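Local coordinates for protein enoyl CoA hydratase/isomerase (Crotonase) (Legionella pneumophila subsp. pneumophila, PDB 3I47) that probably acts on acyl-CoA thioesters as an enoyl-CoA hydratase or isomerase of the crotonase family, at residues D186-L189 against L190-T193; L194-A197 against S198-N202; E225-V228 against R229-A232; S233-A236 against H237-S241. All coordinates share one frame; numbering follows the deposited sequence. Where two conformers were deposited one is given.

How the interactions relate
The four contacts follow one another along the chain and all are local, each joining side chains about one helical turn apart. Interaction 1, which starts in the loop before helix 189-201, and interaction 2 adjoin along that helix, centres about 13 Å apart; it packs on the six-stranded sheet of the crotonase-like core. Interactions 3 and 4 divide helix 225-240, again with centres about 13 Å apart, but lie about 30 Å from the centre of the chain. Between the pairs the chain runs through helix 205-218. The nearest atoms of interactions 2 and 4 are about 12 Å apart. A partly buried helix lying against the sheet is thus followed by an exposed one in the C-terminal helical region.

Interaction 1. Residues D186-L189 against L190-T193; sequences DDTL and LEFT
With chi1 of T193 at -63°, its OG1 stands beside its own backbone N and turns back to L189, one turn earlier; the side chain of L189, its CG anti to the backbone N (chi1 177°), runs alongside in the same direction. T193 OG1 donates to L189 O at 2.9 Å, from above the carbonyl plane. T193 N reaches L189 O at 3.0 Å from the opposite face, and the carbonyl is gripped by two donors of one residue. The hydroxyl of this buried threonine is thereby satisfied within its own helix. One residue earlier, F192 N bonds to T188 O at 2.9 Å and nearly straight, with an N-H...O angle of 168°, closing the first turn from the N-cap residue T188. On the exposed side E191 bends at its second torsion and lays OE2 3.4 Å from T188 CA. L189 and T193 face the central sheet, where both touch I125 of strand 123-127 and M105 of strand 102-106. F192 meets the ring of H182 and touches V184 of strand 182-184, while D186 bonds to T128 and S129, tying the loop before the helix to the residues just past strand 123-127.

Interaction 2. Residues L194-A197 against S198-N202; sequences LKYA and SQISN
S201 N bonds to A197 O at 2.9 Å, in the carbonyl plane, and closes the last turn of helix 189-201. The hydroxyl of the same residue turns to a different carbonyl: S201 OG donates to S198 O, three residues earlier, at 2.7 Å. It sits between its own backbone N and carbonyl carbon (chi1 78°), from where it meets the S198 carbonyl at a marked bend, the C=O...O angle being 114°. The preceding amides of S198, Q199 and I200 bond in the regular helical pattern to L194, K195 and Y196.

Among the side chains, Y196 and I200 make the apolar contact. The ring of Y196 and the branch of I200 cross obliquely, CE2 of Y196 coming 3.7 Å from I200 CD1. The extended side chain of Q199 runs back along the preceding turn, with its CG 3.3 Å from K195 O, and its amide lies alongside that carbonyl. S198 OG lies 2.9 Å from L194 O, and a weak hydrogen bond leads from it to D12.

A197 and I200 both touch V51 of strand 51-56, and Y196 meets the ring of H182 edge-to-face. S201 packs on V51 too, while its hydroxyl turns to S198 O. Carbon surface and polar group thus serve different partners within one residue: the buried hydroxyl of S201 is held by S198 O, with a weak second bond to D12 O, as the regular helical hydrogen bonding comes to an end.

Interaction 3. Residues E225-V228 against R229-A232; sequences EELV and RYTA
Four successive amides, R229 to A232, bond to the carbonyls of E225 to V228 at 2.9 to 3.0 Å in unbroken alpha-helical geometry, the straightest being R229 N to E225 O at 170°. T231 OG1, lying between its own backbone N and carbonyl carbon (chi1 60°), donates to V228 O at 2.8 Å. A232 N uses that oxygen too, at 3.0 Å, giving V228 O two donors from successive residues. The methyl CG2 of T231 meanwhile reaches L227 O at 3.3 Å, and the threonine therefore leans on two neighbouring carbonyls of the turn before it. L227 O also lies at the edge of the Y230 ring, near its plane, and the CD1 atoms of L227 and Y230 approach each other only loosely. R229, in one of two modelled conformers, runs back along the preceding turn, bent at its third torsion, with E225 O and E226 CA over one face of the guanidinium; this placement is not certain, and even here the carboxylates of E225 and E226 do not touch the guanidinium.

This is the first half of helix 225-240, well away from the central sheet. D224 OD1 accepts a bond from L227 N at its start, and the ring of Y230 stacks on Y217 of helix 205-218, joining the two helices.

Interaction 4. Residues S233-A236 against H237-S241; sequences SLIA and HKRVS
I235 and R239 form the close side-chain part of this turn, while H237 and V240 reach the preceding residues through little more than carbons near backbone oxygens. The arginine chain runs extended from CG to NE and passes at an angle to the isoleucine, with R239 NE 3.5 Å from I235 CG1 and R239 CG 3.9 Å from I235 CD1. The first torsion of I235, 179°, sends CG1 opposite the backbone N and sets it against R239 NE, with CD1 near R239 CG. Beneath the pair R239 N bonds to I235 O at 2.8 Å, and R239 CG lies 3.3 Å from that oxygen, a snug fit of chain against carbonyl. The amides of H237 and K238 bond to S233 O and L234 O at 3.0 Å each.

The contact is at the surface almost throughout; its looser part is H237 and V240. H237 touches the turn before it through CB, its ring leading away, and the V240 side chain comes no nearer than 3.8 Å, from CG2 to A236 O. At this end the regular pattern slackens: the backbone bonds from V240 N and S241 N to H237 O are weak. S241 OG, by contrast, donates to K238 O at 2.7 Å and accepts from G244 N, capping helix 242-253.

K238 turns its ammonium to a salt bridge with E243 of that next helix, and its side chain touches A207 and N210 of helix 205-218. L234 lies on L214 of the same helix, so the exposed second half of helix 225-240 rests on helix 205-218 along one side and hands over to helix 242-253 at S241.

Interaction 1. Residues D186-L189 against L190-T193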
ATOM      1  N   ASP A 186      17.700   8.553  -1.560  1.00 17.84           N
ATOM      2  CA  ASP A 186      16.737   9.644  -1.363  1.00 18.81           C
ATOM      3  C   ASP A 186      16.364  10.410  -2.649  1.00 19.18           C
ATOM      4  O   ASP A 186      15.182  10.635  -2.944  1.00 18.86           O
ATOM      5  CB  ASP A 186      17.291  10.658  -0.349  1.00 20.56           C
ATOM      6  CG  ASP A 186      17.369  10.117   1.084  1.00 26.64           C
ATOM      7  OD1 ASP A 186      16.968   8.971   1.354  1.00 22.43           O
ATOM      8  OD2 ASP A 186      17.835  10.875   1.964  1.00 22.50           O
ATOM      9  N   ASP A 187      17.374  10.825  -3.404  1.00 19.67           N
ATOM     10  CA  ASP A 187      17.127  11.761  -4.497  1.00 21.40           C
ATOM     11  C   ASP A 187      16.551  11.084  -5.727  1.00 20.15           C
ATOM     12  O   ASP A 187      16.148  11.773  -6.668  1.00 21.28           O
ATOM     13  CB  ASP A 187      18.386  12.549  -4.847  1.00 24.54           C
ATOM     14  CG  ASP A 187      18.819  13.488  -3.733  1.00 28.87           C
ATOM     15  OD1 ASP A 187      18.018  13.776  -2.809  1.00 26.96           O
ATOM     16  OD2 ASP A 187      19.976  13.945  -3.787  1.00 27.00           O
ATOM     17  N   THR A 188      16.502   9.749  -5.722  1.00 17.94           N
ATOM     18  CA  THR A 188      15.900   9.014  -6.848  1.00 16.80           C
ATOM     19  C   THR A 188      14.742   8.086  -6.457  1.00 14.73           C
ATOM     20  O   THR A 188      14.380   7.165  -7.189  1.00 13.96           O
ATOM     21  CB  THR A 188      16.956   8.280  -7.682  1.00 17.91           C
ATOM     22  OG1 THR A 188      17.864   7.597  -6.809  1.00 23.05           O
ATOM     23  CG2 THR A 188      17.718   9.266  -8.553  1.00 22.99           C
ATOM     24  N   LEU A 189      14.129   8.362  -5.306  1.00 13.94           N
ATOM     25  CA  LEU A 189      12.997   7.573  -4.839  1.00 13.75           C
ATOM     26  C   LEU A 189      11.853   7.572  -5.855  1.00 13.67           C
ATOM     27  O   LEU A 189      11.328   6.504  -6.195  1.00 13.22           O
ATOM     28  CB  LEU A 189      12.514   8.099  -3.477  1.00 14.11           C
ATOM     29  CG  LEU A 189      11.274   7.430  -2.868  1.00 13.50           C
ATOM     30  CD1 LEU A 189      11.524   5.941  -2.561  1.00 14.25           C
ATOM     31  CD2 LEU A 189      10.858   8.166  -1.589  1.00 14.48           C
ATOM     32  N   LEU A 190      11.477   8.761  -6.332  1.00 14.41           N
ATOM     33  CA  LEU A 190      10.402   8.874  -7.313  1.00 15.35           C
ATOM     34  C   LEU A 190      10.731   8.127  -8.601  1.00 14.91           C
ATOM     35  O   LEU A 190       9.934   7.315  -9.082  1.00 14.52           O
ATOM     36  CB  LEU A 190      10.107  10.357  -7.616  1.00 16.66           C
ATOM     37  CG  LEU A 190       9.006  10.609  -8.653  1.00 19.85           C
ATOM     38  CD1 LEU A 190       7.674  10.026  -8.206  1.00 17.92           C
ATOM     39  CD2 LEU A 190       8.860  12.119  -8.925  1.00 18.05           C
ATOM     40  N   GLU A 191      11.924   8.370  -9.136  1.00 14.91           N
ATOM     41  CA  GLU A 191      12.331   7.735 -10.388  1.00 14.87           C
ATOM     42  C   GLU A 191      12.318   6.211 -10.260  1.00 14.37           C
ATOM     43  O   GLU A 191      11.799   5.509 -11.132  1.00 14.86           O
ATOM     44  CB  GLU A 191      13.714   8.231 -10.825  1.00 15.36           C
ATOM     45  CG  GLU A 191      13.727   9.700 -11.280  1.00 20.29           C
ATOM     46  CD  GLU A 191      13.878  10.729 -10.147  1.00 16.84           C
ATOM     47  OE1 GLU A 191      14.186  11.887 -10.494  1.00 22.17           O
ATOM     48  OE2 GLU A 191      13.694  10.438  -8.932  1.00 19.47           O
ATOM     49  N   PHE A 192      12.869   5.694  -9.160  1.00 13.57           N
ATOM     50  CA  PHE A 192      12.843   4.248  -8.911  1.00 13.89           C
ATOM     51  C   PHE A 192      11.405   3.704  -8.885  1.00 13.29           C
ATOM     52  O   PHE A 192      11.082   2.692  -9.512  1.00 14.03           O
ATOM     53  CB  PHE A 192      13.542   3.914  -7.579  1.00 15.45           C
ATOM     54  CG  PHE A 192      13.536   2.451  -7.245  1.00 14.85           C
ATOM     55  CD1 PHE A 192      12.450   1.861  -6.580  1.00 15.65           C
ATOM     56  CD2 PHE A 192      14.608   1.641  -7.617  1.00 16.18           C
ATOM     57  CE1 PHE A 192      12.436   0.479  -6.292  1.00 14.93           C
ATOM     58  CE2 PHE A 192      14.617   0.275  -7.323  1.00 15.47           C
ATOM     59  CZ  PHE A 192      13.526  -0.316  -6.660  1.00 16.45           C
ATOM     60  N   THR A 193      10.550   4.386  -8.131  1.00 12.88           N
ATOM     61  CA  THR A 193       9.180   3.949  -7.933  1.00 13.22           C
ATOM     62  C   THR A 193       8.388   3.953  -9.237  1.00 14.33           C
ATOM     63  O   THR A 193       7.675   2.992  -9.528  1.00 14.22           O
ATOM     64  CB  THR A 193       8.494   4.837  -6.878  1.00 12.94           C
ATOM     65  OG1 THR A 193       9.176   4.658  -5.637  1.00 13.99           O
ATOM     66  CG2 THR A 193       7.035   4.435  -6.702  1.00 13.85           C
TER

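Interaction 2. Residues L194-A197 against S198-N202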
ATOM      1  N   LEU A 194       8.513   5.016 -10.024  1.00 15.56           N
ATOM      2  CA  LEU A 194       7.792   5.086 -11.297  1.00 16.73           C
ATOM      3  C   LEU A 194       8.213   3.973 -12.257  1.00 16.93           C
ATOM      4  O   LEU A 194       7.373   3.353 -12.913  1.00 17.54           O
ATOM      5  CB  LEU A 194       7.983   6.446 -11.967  1.00 17.73           C
ATOM      6  CG  LEU A 194       7.369   7.652 -11.261  1.00 19.60           C
ATOM      7  CD1 LEU A 194       7.666   8.917 -12.059  1.00 19.24           C
ATOM      8  CD2 LEU A 194       5.864   7.475 -11.066  1.00 19.31           C
ATOM      9  N   LYS A 195       9.509   3.696 -12.307  1.00 16.61           N
ATOM     10  CA  LYS A 195      10.015   2.640 -13.177  1.00 17.37           C
ATOM     11  C   LYS A 195       9.562   1.264 -12.718  1.00 16.93           C
ATOM     12  O   LYS A 195       9.203   0.411 -13.537  1.00 18.49           O
ATOM     13  CB  LYS A 195      11.535   2.693 -13.263  1.00 19.13           C
ATOM     14  CG  LYS A 195      12.019   3.827 -14.130  1.00 30.18           C
ATOM     15  CD  LYS A 195      13.381   3.535 -14.686  1.00 22.47           C
ATOM     16  CE  LYS A 195      13.853   4.689 -15.527  1.00 30.29           C
ATOM     17  NZ  LYS A 195      15.293   4.543 -15.835  1.00 24.02           N
ATOM     18  N   TYR A 196       9.571   1.055 -11.403  1.00 15.72           N
ATOM     19  CA  TYR A 196       9.200  -0.227 -10.830  1.00 15.77           C
ATOM     20  C   TYR A 196       7.709  -0.484 -11.041  1.00 15.43           C
ATOM     21  O   TYR A 196       7.313  -1.597 -11.411  1.00 14.83           O
ATOM     22  CB  TYR A 196       9.585  -0.240  -9.349  1.00 16.79           C
ATOM     23  CG  TYR A 196       9.352  -1.544  -8.630  1.00 16.35           C
ATOM     24  CD1 TYR A 196      10.259  -2.595  -8.744  1.00 18.03           C
ATOM     25  CD2 TYR A 196       8.247  -1.718  -7.815  1.00 17.66           C
ATOM     26  CE1 TYR A 196      10.056  -3.800  -8.069  1.00 17.62           C
ATOM     27  CE2 TYR A 196       8.030  -2.918  -7.132  1.00 17.46           C
ATOM     28  CZ  TYR A 196       8.948  -3.950  -7.264  1.00 17.28           C
ATOM     29  OH  TYR A 196       8.753  -5.131  -6.588  1.00 18.70           O
ATOM     30  N   ALA A 197       6.895   0.555 -10.832  1.00 14.95           N
ATOM     31  CA  ALA A 197       5.452   0.451 -11.050  1.00 15.40           C
ATOM     32  C   ALA A 197       5.160   0.203 -12.527  1.00 16.79           C
ATOM     33  O   ALA A 197       4.330  -0.636 -12.844  1.00 16.94           O
ATOM     34  CB  ALA A 197       4.725   1.709 -10.546  1.00 15.71           C
ATOM     35  N   SER A 198       5.875   0.906 -13.409  1.00 17.95           N
ATOM     36  CA  SER A 198       5.694   0.721 -14.851  1.00 19.52           C
ATOM     37  C   SER A 198       6.010  -0.713 -15.256  1.00 20.11           C
ATOM     38  O   SER A 198       5.280  -1.317 -16.056  1.00 20.81           O
ATOM     39  CB  SER A 198       6.532   1.716 -15.653  1.00 20.41           C
ATOM     40  OG  SER A 198       6.021   3.028 -15.506  1.00 34.38           O
ATOM     41  N   GLN A 199       7.074  -1.279 -14.688  1.00 19.77           N
ATOM     42  CA  GLN A 199       7.436  -2.676 -14.974  1.00 20.54           C
ATOM     43  C   GLN A 199       6.328  -3.668 -14.619  1.00 19.57           C
ATOM     44  O   GLN A 199       6.021  -4.573 -15.403  1.00 20.50           O
ATOM     45  CB  GLN A 199       8.755  -3.045 -14.303  1.00 22.29           C
ATOM     46  CG  GLN A 199       9.952  -2.430 -15.018  1.00 33.70           C
ATOM     47  CD  GLN A 199      11.180  -2.287 -14.134  1.00 24.75           C
ATOM     48  OE1 GLN A 199      11.182  -2.682 -12.963  1.00 33.84           O
ATOM     49  NE2 GLN A 199      12.243  -1.709 -14.698  1.00 33.91           N
ATOM     50  N   ILE A 200       5.724  -3.503 -13.446  1.00 17.19           N
ATOM     51  CA  ILE A 200       4.584  -4.326 -13.079  1.00 16.05           C
ATOM     52  C   ILE A 200       3.395  -4.089 -14.032  1.00 16.73           C
ATOM     53  O   ILE A 200       2.714  -5.046 -14.431  1.00 17.44           O
ATOM     54  CB  ILE A 200       4.183  -4.081 -11.594  1.00 15.34           C
ATOM     55  CG1 ILE A 200       5.343  -4.490 -10.675  1.00 15.22           C
ATOM     56  CG2 ILE A 200       2.926  -4.858 -11.238  1.00 14.63           C
ATOM     57  CD1 ILE A 200       5.160  -4.070  -9.213  1.00 16.76           C
ATOM     58  N   SER A 201       3.180  -2.829 -14.422  1.00 16.99           N
ATOM     59  CA  SER A 201       2.050  -2.471 -15.296  1.00 18.30           C
ATOM     60  C   SER A 201       2.226  -3.043 -16.696  1.00 20.03           C
ATOM     61  O   SER A 201       1.258  -3.157 -17.442  1.00 20.97           O
ATOM     62  CB  SER A 201       1.829  -0.950 -15.353  1.00 19.13           C
ATOM     63  OG  SER A 201       2.764  -0.315 -16.210  1.00 24.59           O
ATOM     64  N   ASN A 202       3.456  -3.414 -17.032  1.00 20.55           N
ATOM     65  CA  ASN A 202       3.726  -4.005 -18.343  1.00 22.77           C
ATOM     66  C   ASN A 202       3.769  -5.528 -18.364  1.00 21.37           C
ATOM     67  O   ASN A 202       3.908  -6.146 -19.430  1.00 21.61           O
ATOM     68  CB  ASN A 202       4.959  -3.360 -18.982  1.00 26.64           C
ATOM     69  CG  ASN A 202       4.717  -1.907 -19.345  1.00 28.99           C
ATOM     70  OD1 ASN A 202       3.701  -1.567 -19.965  1.00 30.02           O
ATOM     71  ND2 ASN A 202       5.630  -1.037 -18.947  1.00 29.57           N
TER

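Interaction 3. Residues E225-V228 against R229-A232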
ATOM      1  N   GLU A 225      -3.146 -32.967  -1.055  1.00 19.15           N
ATOM      2  CA  GLU A 225      -3.435 -33.357  -2.434  1.00 20.29           C
ATOM      3  C   GLU A 225      -4.526 -32.494  -3.060  1.00 19.20           C
ATOM      4  O   GLU A 225      -4.442 -32.159  -4.238  1.00 19.18           O
ATOM      5  CB  GLU A 225      -3.745 -34.855  -2.541  1.00 22.31           C
ATOM      6  CG  GLU A 225      -2.531 -35.713  -2.168  1.00 44.20           C
ATOM      7  CD  GLU A 225      -2.541 -37.090  -2.796  1.00 25.37           C
ATOM      8  OE1 GLU A 225      -3.456 -37.889  -2.487  1.00 44.60           O
ATOM      9  OE2 GLU A 225      -1.611 -37.379  -3.590  1.00 44.63           O
ATOM     10  N   GLU A 226      -5.532 -32.119  -2.268  1.00 18.47           N
ATOM     11  CA  GLU A 226      -6.556 -31.172  -2.725  1.00 18.79           C
ATOM     12  C   GLU A 226      -5.942 -29.871  -3.264  1.00 18.20           C
ATOM     13  O   GLU A 226      -6.302 -29.416  -4.355  1.00 18.55           O
ATOM     14  CB  GLU A 226      -7.563 -30.868  -1.601  1.00 20.24           C
ATOM     15  CG  GLU A 226      -8.728 -29.974  -2.022  1.00 34.00           C
ATOM     16  CD  GLU A 226      -9.764 -29.794  -0.915  1.00 21.96           C
ATOM     17  OE1 GLU A 226      -9.551 -28.949  -0.019  1.00 34.37           O
ATOM     18  OE2 GLU A 226     -10.797 -30.494  -0.952  1.00 34.66           O
ATOM     19  N   LEU A 227      -5.022 -29.279  -2.503  1.00 16.77           N
ATOM     20  CA  LEU A 227      -4.405 -28.021  -2.906  1.00 17.11           C
ATOM     21  C   LEU A 227      -3.525 -28.196  -4.143  1.00 16.98           C
ATOM     22  O   LEU A 227      -3.526 -27.338  -5.037  1.00 17.21           O
ATOM     23  CB  LEU A 227      -3.603 -27.387  -1.758  1.00 16.92           C
ATOM     24  CG  LEU A 227      -3.095 -25.964  -2.039  1.00 14.88           C
ATOM     25  CD1 LEU A 227      -4.251 -24.979  -2.172  1.00 17.38           C
ATOM     26  CD2 LEU A 227      -2.133 -25.507  -0.946  1.00 17.07           C
ATOM     27  N   VAL A 228      -2.786 -29.304  -4.195  1.00 16.81           N
ATOM     28  CA  VAL A 228      -1.950 -29.604  -5.365  1.00 17.20           C
ATOM     29  C   VAL A 228      -2.813 -29.650  -6.640  1.00 16.93           C
ATOM     30  O   VAL A 228      -2.496 -28.985  -7.634  1.00 16.81           O
ATOM     31  CB  VAL A 228      -1.160 -30.922  -5.189  1.00 17.62           C
ATOM     32  CG1 VAL A 228      -0.361 -31.252  -6.457  1.00 19.96           C
ATOM     33  CG2 VAL A 228      -0.225 -30.821  -3.989  1.00 20.41           C
ATOM     34  N   ARG A 229      -3.918 -30.395  -6.583  1.00 17.08           N
ATOM     35  CA  ARG A 229      -4.833 -30.510  -7.722  0.50 17.34           C
ATOM     36  C   ARG A 229      -5.422 -29.153  -8.098  1.00 17.30           C
ATOM     37  O   ARG A 229      -5.524 -28.818  -9.280  1.00 16.78           O
ATOM     38  CB  ARG A 229      -5.961 -31.507  -7.423  0.50 18.10           C
ATOM     39  CG  ARG A 229      -5.506 -32.953  -7.302  0.50 24.84           C
ATOM     40  CD  ARG A 229      -6.695 -33.917  -7.260  0.50 19.81           C
ATOM     41  NE  ARG A 229      -7.635 -33.620  -6.180  0.50 25.38           N
ATOM     42  CZ  ARG A 229      -7.602 -34.187  -4.975  0.50 20.38           C
ATOM     43  NH1 ARG A 229      -6.669 -35.079  -4.683  0.50 25.44           N
ATOM     44  NH2 ARG A 229      -8.505 -33.858  -4.061  0.50 25.32           N
ATOM     45  N   TYR A 230      -5.805 -28.370  -7.087  1.00 17.77           N
ATOM     46  CA  TYR A 230      -6.341 -27.025  -7.334  1.00 18.43           C
ATOM     47  C   TYR A 230      -5.317 -26.175  -8.093  1.00 16.98           C
ATOM     48  O   TYR A 230      -5.659 -25.526  -9.089  1.00 17.22           O
ATOM     49  CB  TYR A 230      -6.785 -26.326  -6.030  1.00 20.90           C
ATOM     50  CG  TYR A 230      -7.022 -24.827  -6.189  1.00 27.57           C
ATOM     51  CD1 TYR A 230      -5.965 -23.917  -6.081  1.00 23.05           C
ATOM     52  CD2 TYR A 230      -8.291 -24.326  -6.465  1.00 23.54           C
ATOM     53  CE1 TYR A 230      -6.164 -22.545  -6.249  1.00 28.42           C
ATOM     54  CE2 TYR A 230      -8.508 -22.948  -6.625  1.00 28.11           C
ATOM     55  CZ  TYR A 230      -7.437 -22.069  -6.516  1.00 23.69           C
ATOM     56  OH  TYR A 230      -7.623 -20.709  -6.673  1.00 29.16           O
ATOM     57  N   THR A 231      -4.063 -26.176  -7.624  1.00 15.50           N
ATOM     58  CA  THR A 231      -3.040 -25.349  -8.257  1.00 14.49           C
ATOM     59  C   THR A 231      -2.771 -25.799  -9.691  1.00 14.24           C
ATOM     60  O   THR A 231      -2.612 -24.963 -10.576  1.00 14.49           O
ATOM     61  CB  THR A 231      -1.720 -25.275  -7.459  1.00 14.51           C
ATOM     62  OG1 THR A 231      -1.153 -26.587  -7.309  1.00 16.34           O
ATOM     63  CG2 THR A 231      -1.975 -24.644  -6.090  1.00 15.56           C
ATOM     64  N   ALA A 232      -2.756 -27.110  -9.917  1.00 14.08           N
ATOM     65  CA  ALA A 232      -2.522 -27.644 -11.256  1.00 14.13           C
ATOM     66  C   ALA A 232      -3.641 -27.267 -12.220  1.00 15.42           C
ATOM     67  O   ALA A 232      -3.377 -26.939 -13.377  1.00 15.39           O
ATOM     68  CB  ALA A 232      -2.323 -29.167 -11.207  1.00 13.99           C
TER

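Interaction 4. Residues S233-A236 against H237-S241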
ATOM      1  N   SER A 233      -4.883 -27.293 -11.737  1.00 16.08           N
ATOM      2  CA  SER A 233      -6.018 -26.885 -12.573  1.00 16.67           C
ATOM      3  C   SER A 233      -5.980 -25.387 -12.871  1.00 16.58           C
ATOM      4  O   SER A 233      -6.386 -24.947 -13.953  1.00 16.75           O
ATOM      5  CB  SER A 233      -7.352 -27.279 -11.933  1.00 17.45           C
ATOM      6  OG  SER A 233      -7.666 -26.446 -10.836  1.00 29.33           O
ATOM      7  N   LEU A 234      -5.473 -24.600 -11.922  1.00 15.92           N
ATOM      8  CA  LEU A 234      -5.402 -23.156 -12.122  1.00 16.28           C
ATOM      9  C   LEU A 234      -4.443 -22.787 -13.255  1.00 15.33           C
ATOM     10  O   LEU A 234      -4.780 -21.979 -14.117  1.00 15.59           O
ATOM     11  CB  LEU A 234      -5.002 -22.456 -10.821  1.00 18.51           C
ATOM     12  CG  LEU A 234      -5.438 -21.006 -10.630  1.00 29.56           C
ATOM     13  CD1 LEU A 234      -6.959 -20.897 -10.496  1.00 20.62           C
ATOM     14  CD2 LEU A 234      -4.764 -20.427  -9.404  1.00 21.06           C
ATOM     15  N   ILE A 235      -3.247 -23.383 -13.265  1.00 14.44           N
ATOM     16  CA  ILE A 235      -2.310 -23.114 -14.358  1.00 13.61           C
ATOM     17  C   ILE A 235      -2.783 -23.732 -15.680  1.00 13.29           C
ATOM     18  O   ILE A 235      -2.575 -23.146 -16.747  1.00 13.27           O
ATOM     19  CB  ILE A 235      -0.836 -23.519 -14.007  1.00 13.34           C
ATOM     20  CG1 ILE A 235       0.128 -23.253 -15.190  1.00 12.97           C
ATOM     21  CG2 ILE A 235      -0.746 -24.981 -13.519  1.00 13.35           C
ATOM     22  CD1 ILE A 235       0.248 -21.767 -15.613  1.00 13.99           C
ATOM     23  N   ALA A 236      -3.416 -24.898 -15.612  1.00 13.12           N
ATOM     24  CA  ALA A 236      -3.966 -25.515 -16.833  1.00 13.35           C
ATOM     25  C   ALA A 236      -4.957 -24.575 -17.519  1.00 14.06           C
ATOM     26  O   ALA A 236      -4.919 -24.391 -18.750  1.00 14.53           O
ATOM     27  CB  ALA A 236      -4.612 -26.855 -16.510  1.00 13.48           C
ATOM     28  N   HIS A 237      -5.820 -23.956 -16.711  1.00 14.00           N
ATOM     29  CA  HIS A 237      -6.799 -22.995 -17.214  1.00 15.61           C
ATOM     30  C   HIS A 237      -6.117 -21.737 -17.758  1.00 15.14           C
ATOM     31  O   HIS A 237      -6.500 -21.224 -18.813  1.00 15.96           O
ATOM     32  CB  HIS A 237      -7.810 -22.653 -16.118  1.00 18.14           C
ATOM     33  CG  HIS A 237      -9.058 -21.993 -16.623  1.00 20.38           C
ATOM     34  ND1 HIS A 237     -10.021 -22.669 -17.345  1.00 20.33           N
ATOM     35  CD2 HIS A 237      -9.514 -20.727 -16.484  1.00 20.19           C
ATOM     36  CE1 HIS A 237     -11.007 -21.840 -17.646  1.00 20.70           C
ATOM     37  NE2 HIS A 237     -10.726 -20.658 -17.131  1.00 20.64           N
ATOM     38  N   LYS A 238      -5.091 -21.246 -17.055  1.00 13.68           N
ATOM     39  CA  LYS A 238      -4.386 -20.051 -17.509  1.00 13.70           C
ATOM     40  C   LYS A 238      -3.605 -20.265 -18.807  1.00 14.00           C
ATOM     41  O   LYS A 238      -3.513 -19.364 -19.631  1.00 14.22           O
ATOM     42  CB  LYS A 238      -3.473 -19.488 -16.410  1.00 13.52           C
ATOM     43  CG  LYS A 238      -2.940 -18.080 -16.690  1.00 15.46           C
ATOM     44  CD  LYS A 238      -4.041 -17.045 -16.434  1.00 14.35           C
ATOM     45  CE  LYS A 238      -3.552 -15.611 -16.650  1.00 15.47           C
ATOM     46  NZ  LYS A 238      -3.425 -15.245 -18.094  1.00 15.55           N
ATOM     47  N   ARG A 239      -3.059 -21.468 -18.995  1.00 13.50           N
ATOM     48  CA  ARG A 239      -2.283 -21.759 -20.190  1.00 13.38           C
ATOM     49  C   ARG A 239      -3.120 -21.685 -21.457  1.00 13.85           C
ATOM     50  O   ARG A 239      -2.601 -21.318 -22.503  1.00 14.71           O
ATOM     51  CB  ARG A 239      -1.643 -23.136 -20.092  1.00 12.91           C
ATOM     52  CG  ARG A 239      -0.414 -23.185 -19.184  1.00 13.14           C
ATOM     53  CD  ARG A 239       0.011 -24.627 -19.021  1.00 13.70           C
ATOM     54  NE  ARG A 239       1.211 -24.786 -18.203  1.00 12.95           N
ATOM     55  CZ  ARG A 239       1.758 -25.956 -17.906  1.00 14.21           C
ATOM     56  NH1 ARG A 239       1.231 -27.080 -18.387  1.00 13.28           N
ATOM     57  NH2 ARG A 239       2.847 -25.998 -17.146  1.00 13.24           N
ATOM     58  N   VAL A 240      -4.402 -22.031 -21.352  1.00 13.88           N
ATOM     59  CA  VAL A 240      -5.298 -22.018 -22.524  1.00 13.96           C
ATOM     60  C   VAL A 240      -6.109 -20.725 -22.635  1.00 15.04           C
ATOM     61  O   VAL A 240      -6.853 -20.540 -23.611  1.00 16.01           O
ATOM     62  CB  VAL A 240      -6.247 -23.256 -22.576  1.00 13.65           C
ATOM     63  CG1 VAL A 240      -5.441 -24.587 -22.588  1.00 15.41           C
ATOM     64  CG2 VAL A 240      -7.262 -23.220 -21.442  1.00 14.59           C
ATOM     65  N   SER A 241      -5.972 -19.843 -21.643  1.00 15.32           N
ATOM     66  CA  SER A 241      -6.615 -18.524 -21.691  1.00 15.20           C
ATOM     67  C   SER A 241      -6.086 -17.712 -22.875  1.00 14.82           C
ATOM     68  O   SER A 241      -4.980 -17.937 -23.345  1.00 14.31           O
ATOM     69  CB  SER A 241      -6.363 -17.755 -20.382  1.00 15.58           C
ATOM     70  OG  SER A 241      -5.019 -17.284 -20.291  1.00 16.62           O
TER